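Local coordinates for cupin 2 conserved barrel domain protein (Planctomyces limnophilus, PDB 4H7L) that is of unknown function but folds as a cupin barrel and binds a copper(II) ion, at residues B[52-57]-B[104-109]; B[70-75]-B[88-93]. All blocks are in the same frame, centred on the assembly; numbering follows the deposited sequence.

Interaction 1: B[52-57]-B[104-109]; sequences TQITKA and HRIVGE. With CU (copper (II) ion), chain D.
I54 and E109 mark the closest pass of the two backbones, their CA atoms 5.2 Å apart, where strand 48-54 runs out and the chain has just left strand 104-107 of this cupin barrel. The two strands are not paired with each other here: no hydrogen bond crosses between 52-57 and 104-109. Instead, the CA of E109 sits 3.3 Å from the O of I54, in a CA-H...O contact bent to 137° at the hydrogen. Strand 48-54 pairs with 110-117 along one edge, I54 with A110 and T52 with I112, and with 33-38 along the other.

The side-chain part of the contact is carried by I54. Its CG2, anti to the backbone N, is held out toward the other segment, 3.9 Å from the CG2 of I106 and 3.6 Å from the O of G108. The two isoleucines cross at about a right angle; in addition, the CG1 of I54 comes within 4.1 Å of the CD1 of I106. G108 makes the bend out of the strand with a positive phi of 89°, where a side chain would collide with the O of V107. Beyond the bend, E109 lays its aliphatic part beside the same carbonyl that its CA approaches, with the CB of E109 3.6 Å from the O of I54, and its carboxylate runs out beside T55, both residues being exposed.

Strand 104-107 also brings in one copper ligand, H104, and H61, H63 and E68 complete the site. The ND1 of H104 is hydrogen-bonded to the O of V102, which helps fix the rotation of the ring. On the other ring nitrogen, the NE2 of H104 binds the copper ion at 2.2 Å.

Interaction 2: B[70-75]-B[88-93]; sequences YVVLDH and YPLTKL
The imidazole of H75 lies against the backbone of L90, whose O stands 3.0 Å above the plane of the ring, off-centre over one face. Although the NE2 of H75 is only 3.1 Å from the O of L90, the angle is too poor for a hydrogen bond. NE2 is hydrogen-bonded to a water at 3.2 Å, in the ring plane, and that water accepts from the N of K92. With an alanine here, the ring over the L90 carbonyl is lost and the water would probably keep only the K92 amide of the two segments.

V72 points into the other segment, its CB 3.4 Å from the O of T91. The V72 and L90 side chains cross at about a right angle, CG2 of V72 3.9 Å from CD2 of L90. One hydrogen bond ties the backbones: the N of L93 gives to the O of V72 at 2.7 Å. Past it, the CD2 atoms of L73 and L93 come to 4.4 Å, and both leucines also meet the second subunit.

The chain turns a corner at L73, and the strands before and after it both pair with strand 110-117 of the cupin barrel; L73 and D74 both face T111, a classic beta bulge.

Interactions 1 and 2 lie with their centres 11 Å apart. Y70 joins them in the barrel interior: its ring packs on I106, with the CD2 of Y70 3.9 Å from the CD1 of I106, and the OH of Y70 lies 3.3 Å from the CD2 of H104. That same hydroxyl is hydrogen-bonded to the OE2 of E68, another copper ligand, so 70-75 supplies a second-shell contact to the metal site that 104-109 enters directly. The CD1 of L90 also meets the CG2 of I106 at 4.2 Å. The side chain of L90 is about 13 Å from the copper. Elsewhere, the O of E109 lies 4.0 Å from the CB of H75. L73 meets the second subunit, while Y70 reaches the ligands E68 and H104.

Interaction 1: B[52-57]-B[104-109]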
loop_
_atom_site.group_PDB
_atom_site.type_symbol
_atom_site.label_atom_id
_atom_site.label_comp_id
_atom_site.label_asym_id
_atom_site.label_seq_id
_atom_site.Cartn_x
_atom_site.Cartn_y
_atom_site.Cartn_z
ATOM N N THR B 52 -6.752 -6.893 -3.761
ATOM C CA THR B 52 -7.969 -7.593 -3.376
ATOM C C THR B 52 -9.197 -7.127 -4.141
ATOM O O THR B 52 -9.471 -5.932 -4.237
ATOM C CB THR B 52 -8.241 -7.416 -1.870
ATOM O OG1 THR B 52 -7.161 -7.978 -1.115
ATOM C CG2 THR B 52 -9.540 -8.095 -1.471
ATOM N N GLN B 53 -9.939 -8.093 -4.670
ATOM C CA GLN B 53 -11.186 -7.825 -5.371
ATOM C C GLN B 53 -12.372 -8.067 -4.446
ATOM O O GLN B 53 -12.611 -9.195 -4.017
ATOM C CB GLN B 53 -11.306 -8.733 -6.597
ATOM C CG GLN B 53 -10.187 -8.564 -7.612
ATOM C CD GLN B 53 -10.267 -7.241 -8.337
ATOM O OE1 GLN B 53 -11.105 -6.397 -8.017
ATOM N NE2 GLN B 53 -9.402 -7.052 -9.326
ATOM N N ILE B 54 -13.111 -7.005 -4.139
ATOM C CA ILE B 54 -14.335 -7.128 -3.357
ATOM C C ILE B 54 -15.487 -7.437 -4.305
ATOM O O ILE B 54 -15.908 -6.576 -5.079
ATOM C CB ILE B 54 -14.676 -5.836 -2.591
ATOM C CG1 ILE B 54 -13.419 -5.207 -1.980
ATOM C CG2 ILE B 54 -15.721 -6.121 -1.518
ATOM C CD1 ILE B 54 -12.713 -6.087 -0.978
ATOM N N THR B 55 -15.985 -8.666 -4.249
ATOM C CA THR B 55 -17.038 -9.106 -5.158
ATOM C C THR B 55 -18.334 -9.469 -4.436
ATOM O O THR B 55 -19.404 -9.488 -5.046
ATOM C CB THR B 55 -16.579 -10.325 -5.976
ATOM O OG1 THR B 55 -16.020 -11.309 -5.095
ATOM C CG2 THR B 55 -15.533 -9.917 -7.005
ATOM N N LYS B 56 -18.241 -9.752 -3.140
ATOM C CA LYS B 56 -19.401 -10.191 -2.376
ATOM C C LYS B 56 -19.423 -9.568 -0.980
ATOM O O LYS B 56 -18.397 -9.120 -0.469
ATOM C CB LYS B 56 -19.427 -11.722 -2.290
ATOM C CG LYS B 56 -18.142 -12.362 -1.773
ATOM C CD LYS B 56 -18.006 -13.808 -2.259
ATOM C CE LYS B 56 -16.876 -14.542 -1.546
ATOM N NZ LYS B 56 -16.364 -15.699 -2.333
ATOM N N ALA B 57 -20.606 -9.535 -0.377
ATOM C CA ALA B 57 -20.780 -8.971 0.955
ATOM C C ALA B 57 -20.128 -9.876 1.995
ATOM O O ALA B 57 -20.057 -11.090 1.816
ATOM C CB ALA B 57 -22.258 -8.790 1.257
ATOM N N HIS B 104 -14.807 -3.405 10.818
ATOM C CA HIS B 104 -14.800 -2.889 9.457
ATOM C C HIS B 104 -15.260 -3.901 8.421
ATOM O O HIS B 104 -15.171 -5.112 8.627
ATOM C CB HIS B 104 -13.400 -2.377 9.083
ATOM C CG HIS B 104 -12.343 -3.439 9.074
ATOM N ND1 HIS B 104 -11.774 -3.929 10.229
ATOM C CD2 HIS B 104 -11.746 -4.099 8.051
ATOM C CE1 HIS B 104 -10.877 -4.850 9.922
ATOM N NE2 HIS B 104 -10.842 -4.975 8.607
ATOM N N ARG B 105 -15.757 -3.377 7.303
ATOM C CA ARG B 105 -16.040 -4.170 6.114
ATOM C C ARG B 105 -16.374 -3.239 4.960
ATOM O O ARG B 105 -16.740 -2.083 5.173
ATOM C CB ARG B 105 -17.210 -5.118 6.341
ATOM C CG ARG B 105 -18.523 -4.410 6.567
ATOM C CD ARG B 105 -19.697 -5.303 6.247
ATOM N NE ARG B 105 -20.948 -4.662 6.626
ATOM C CZ ARG B 105 -22.099 -5.299 6.801
ATOM N NH1 ARG B 105 -22.171 -6.613 6.638
ATOM N NH2 ARG B 105 -23.180 -4.617 7.151
ATOM N N ILE B 106 -16.247 -3.745 3.739
ATOM C CA ILE B 106 -16.627 -2.987 2.557
ATOM C C ILE B 106 -17.984 -3.455 2.036
ATOM O O ILE B 106 -18.345 -4.625 2.159
ATOM C CB ILE B 106 -15.556 -3.094 1.460
ATOM C CG1 ILE B 106 -14.360 -2.219 1.835
ATOM C CG2 ILE B 106 -16.118 -2.656 0.115
ATOM C CD1 ILE B 106 -13.192 -2.326 0.887
ATOM N N VAL B 107 -18.735 -2.522 1.466
ATOM C CA VAL B 107 -20.078 -2.796 0.975
ATOM C C VAL B 107 -20.151 -2.362 -0.479
ATOM O O VAL B 107 -19.818 -1.224 -0.806
ATOM C CB VAL B 107 -21.127 -2.037 1.806
ATOM C CG1 VAL B 107 -22.519 -2.231 1.229
ATOM C CG2 VAL B 107 -21.075 -2.496 3.257
ATOM N N GLY B 108 -20.577 -3.272 -1.350
ATOM C CA GLY B 108 -20.549 -3.025 -2.781
ATOM C C GLY B 108 -19.214 -3.456 -3.356
ATOM O O GLY B 108 -18.296 -3.792 -2.609
ATOM N N GLU B 109 -19.093 -3.439 -4.679
ATOM C CA GLU B 109 -17.884 -3.932 -5.327
ATOM C C GLU B 109 -16.763 -2.897 -5.302
ATOM O O GLU B 109 -17.012 -1.692 -5.289
ATOM C CB GLU B 109 -18.181 -4.353 -6.763
ATOM C CG GLU B 109 -19.174 -5.502 -6.863
ATOM C CD GLU B 109 -18.934 -6.387 -8.076
ATOM O OE1 GLU B 109 -17.777 -6.461 -8.542
ATOM O OE2 GLU B 109 -19.903 -7.008 -8.562
HETATM CU CU CU D . -9.671 -6.696 7.761
#

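Interaction 2: B[70-75]-B[88-93]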
loop_
_atom_site.group_PDB
_atom_site.type_symbol
_atom_site.label_atom_id
_atom_site.label_comp_id
_atom_site.label_asym_id
_atom_site.label_seq_id
_atom_site.Cartn_x
_atom_site.Cartn_y
_atom_site.Cartn_z
ATOM N N TYR B 70 -6.264 0.318 3.632
ATOM C CA TYR B 70 -6.860 0.090 2.325
ATOM C C TYR B 70 -6.585 1.289 1.429
ATOM O O TYR B 70 -6.684 2.432 1.863
ATOM C CB TYR B 70 -8.375 -0.099 2.444
ATOM C CG TYR B 70 -8.829 -1.342 3.186
ATOM C CD1 TYR B 70 -7.921 -2.217 3.764
ATOM C CD2 TYR B 70 -10.182 -1.642 3.295
ATOM C CE1 TYR B 70 -8.350 -3.350 4.437
ATOM C CE2 TYR B 70 -10.618 -2.773 3.961
ATOM C CZ TYR B 70 -9.698 -3.623 4.531
ATOM O OH TYR B 70 -10.130 -4.750 5.194
ATOM N N VAL B 71 -6.226 1.026 0.181
ATOM C CA VAL B 71 -6.152 2.078 -0.825
ATOM C C VAL B 71 -7.066 1.717 -1.987
ATOM O O VAL B 71 -6.789 0.773 -2.727
ATOM C CB VAL B 71 -4.724 2.256 -1.366
ATOM C CG1 VAL B 71 -4.687 3.379 -2.390
ATOM C CG2 VAL B 71 -3.752 2.534 -0.235
ATOM N N VAL B 72 -8.148 2.469 -2.154
ATOM C CA VAL B 72 -9.120 2.174 -3.206
ATOM C C VAL B 72 -8.579 2.511 -4.594
ATOM O O VAL B 72 -8.166 3.640 -4.847
ATOM C CB VAL B 72 -10.430 2.949 -2.998
ATOM C CG1 VAL B 72 -11.406 2.643 -4.126
ATOM C CG2 VAL B 72 -11.043 2.608 -1.649
ATOM N N LEU B 73 -8.591 1.530 -5.491
ATOM C CA LEU B 73 -8.147 1.739 -6.865
ATOM C C LEU B 73 -9.334 1.962 -7.802
ATOM O O LEU B 73 -9.269 2.780 -8.720
ATOM C CB LEU B 73 -7.301 0.556 -7.343
ATOM C CG LEU B 73 -6.020 0.304 -6.540
ATOM C CD1 LEU B 73 -5.121 -0.684 -7.263
ATOM C CD2 LEU B 73 -5.270 1.599 -6.263
ATOM N N ASP B 74 -10.415 1.227 -7.573
ATOM C CA ASP B 74 -11.672 1.494 -8.262
ATOM C C ASP B 74 -12.827 1.011 -7.398
ATOM O O ASP B 74 -12.618 0.323 -6.400
ATOM C CB ASP B 74 -11.707 0.835 -9.646
ATOM C CG ASP B 74 -11.739 -0.681 -9.577
ATOM O OD1 ASP B 74 -10.949 -1.323 -10.304
ATOM O OD2 ASP B 74 -12.562 -1.236 -8.817
ATOM N N HIS B 75 -14.043 1.377 -7.775
ATOM C CA HIS B 75 -15.208 1.009 -6.990
ATOM C C HIS B 75 -16.479 1.191 -7.795
ATOM O O HIS B 75 -16.521 1.975 -8.741
ATOM C CB HIS B 75 -15.278 1.864 -5.728
ATOM C CG HIS B 75 -15.516 3.316 -6.001
ATOM N ND1 HIS B 75 -16.774 3.832 -6.225
ATOM C CD2 HIS B 75 -14.660 4.360 -6.095
ATOM C CE1 HIS B 75 -16.684 5.132 -6.439
ATOM N NE2 HIS B 75 -15.410 5.478 -6.367
ATOM N N TYR B 88 -19.031 5.328 5.094
ATOM C CA TYR B 88 -18.399 6.356 4.273
ATOM C C TYR B 88 -18.251 5.877 2.837
ATOM O O TYR B 88 -17.898 4.726 2.599
ATOM C CB TYR B 88 -17.014 6.701 4.818
ATOM C CG TYR B 88 -17.018 7.134 6.259
ATOM C CD1 TYR B 88 -17.271 8.455 6.609
ATOM C CD2 TYR B 88 -16.767 6.224 7.275
ATOM C CE1 TYR B 88 -17.271 8.856 7.929
ATOM C CE2 TYR B 88 -16.772 6.616 8.598
ATOM C CZ TYR B 88 -17.017 7.931 8.919
ATOM O OH TYR B 88 -17.017 8.318 10.237
ATOM N N PRO B 89 -18.510 6.766 1.870
ATOM C CA PRO B 89 -18.393 6.412 0.451
ATOM C C PRO B 89 -16.950 6.207 0.001
ATOM O O PRO B 89 -16.050 6.915 0.452
ATOM C CB PRO B 89 -19.001 7.622 -0.262
ATOM C CG PRO B 89 -18.849 8.746 0.700
ATOM C CD PRO B 89 -18.998 8.142 2.058
ATOM N N LEU B 90 -16.741 5.243 -0.888
ATOM C CA LEU B 90 -15.427 5.018 -1.471
ATOM C C LEU B 90 -15.208 5.944 -2.656
ATOM O O LEU B 90 -16.112 6.150 -3.467
ATOM C CB LEU B 90 -15.297 3.572 -1.941
ATOM C CG LEU B 90 -15.484 2.506 -0.865
ATOM C CD1 LEU B 90 -15.450 1.125 -1.494
ATOM C CD2 LEU B 90 -14.420 2.636 0.212
ATOM N N THR B 91 -14.006 6.503 -2.751
ATOM C CA THR B 91 -13.605 7.259 -3.931
ATOM C C THR B 91 -12.228 6.779 -4.361
ATOM O O THR B 91 -11.523 6.127 -3.589
ATOM C CB THR B 91 -13.560 8.776 -3.664
ATOM O OG1 THR B 91 -12.445 9.087 -2.820
ATOM C CG2 THR B 91 -14.846 9.245 -3.002
ATOM N N LYS B 92 -11.849 7.095 -5.593
ATOM C CA LYS B 92 -10.564 6.659 -6.121
ATOM C C LYS B 92 -9.396 7.205 -5.305
ATOM O O LYS B 92 -9.336 8.393 -4.995
ATOM C CB LYS B 92 -10.416 7.074 -7.586
ATOM C CG LYS B 92 -11.122 6.150 -8.562
ATOM C CD LYS B 92 -10.727 6.464 -9.994
ATOM C CE LYS B 92 -11.224 5.406 -10.963
ATOM N NZ LYS B 92 -10.908 5.773 -12.372
ATOM N N LEU B 93 -8.470 6.317 -4.966
ATOM C CA LEU B 93 -7.262 6.681 -4.228
ATOM C C LEU B 93 -7.562 7.192 -2.824
ATOM O O LEU B 93 -6.760 7.911 -2.225
ATOM C CB LEU B 93 -6.442 7.709 -5.008
ATOM C CG LEU B 93 -5.883 7.192 -6.333
ATOM C CD1 LEU B 93 -5.121 8.292 -7.052
ATOM C CD2 LEU B 93 -4.991 5.978 -6.109
HETATM O O HOH W 1 -14.194 8.267 -7.186
#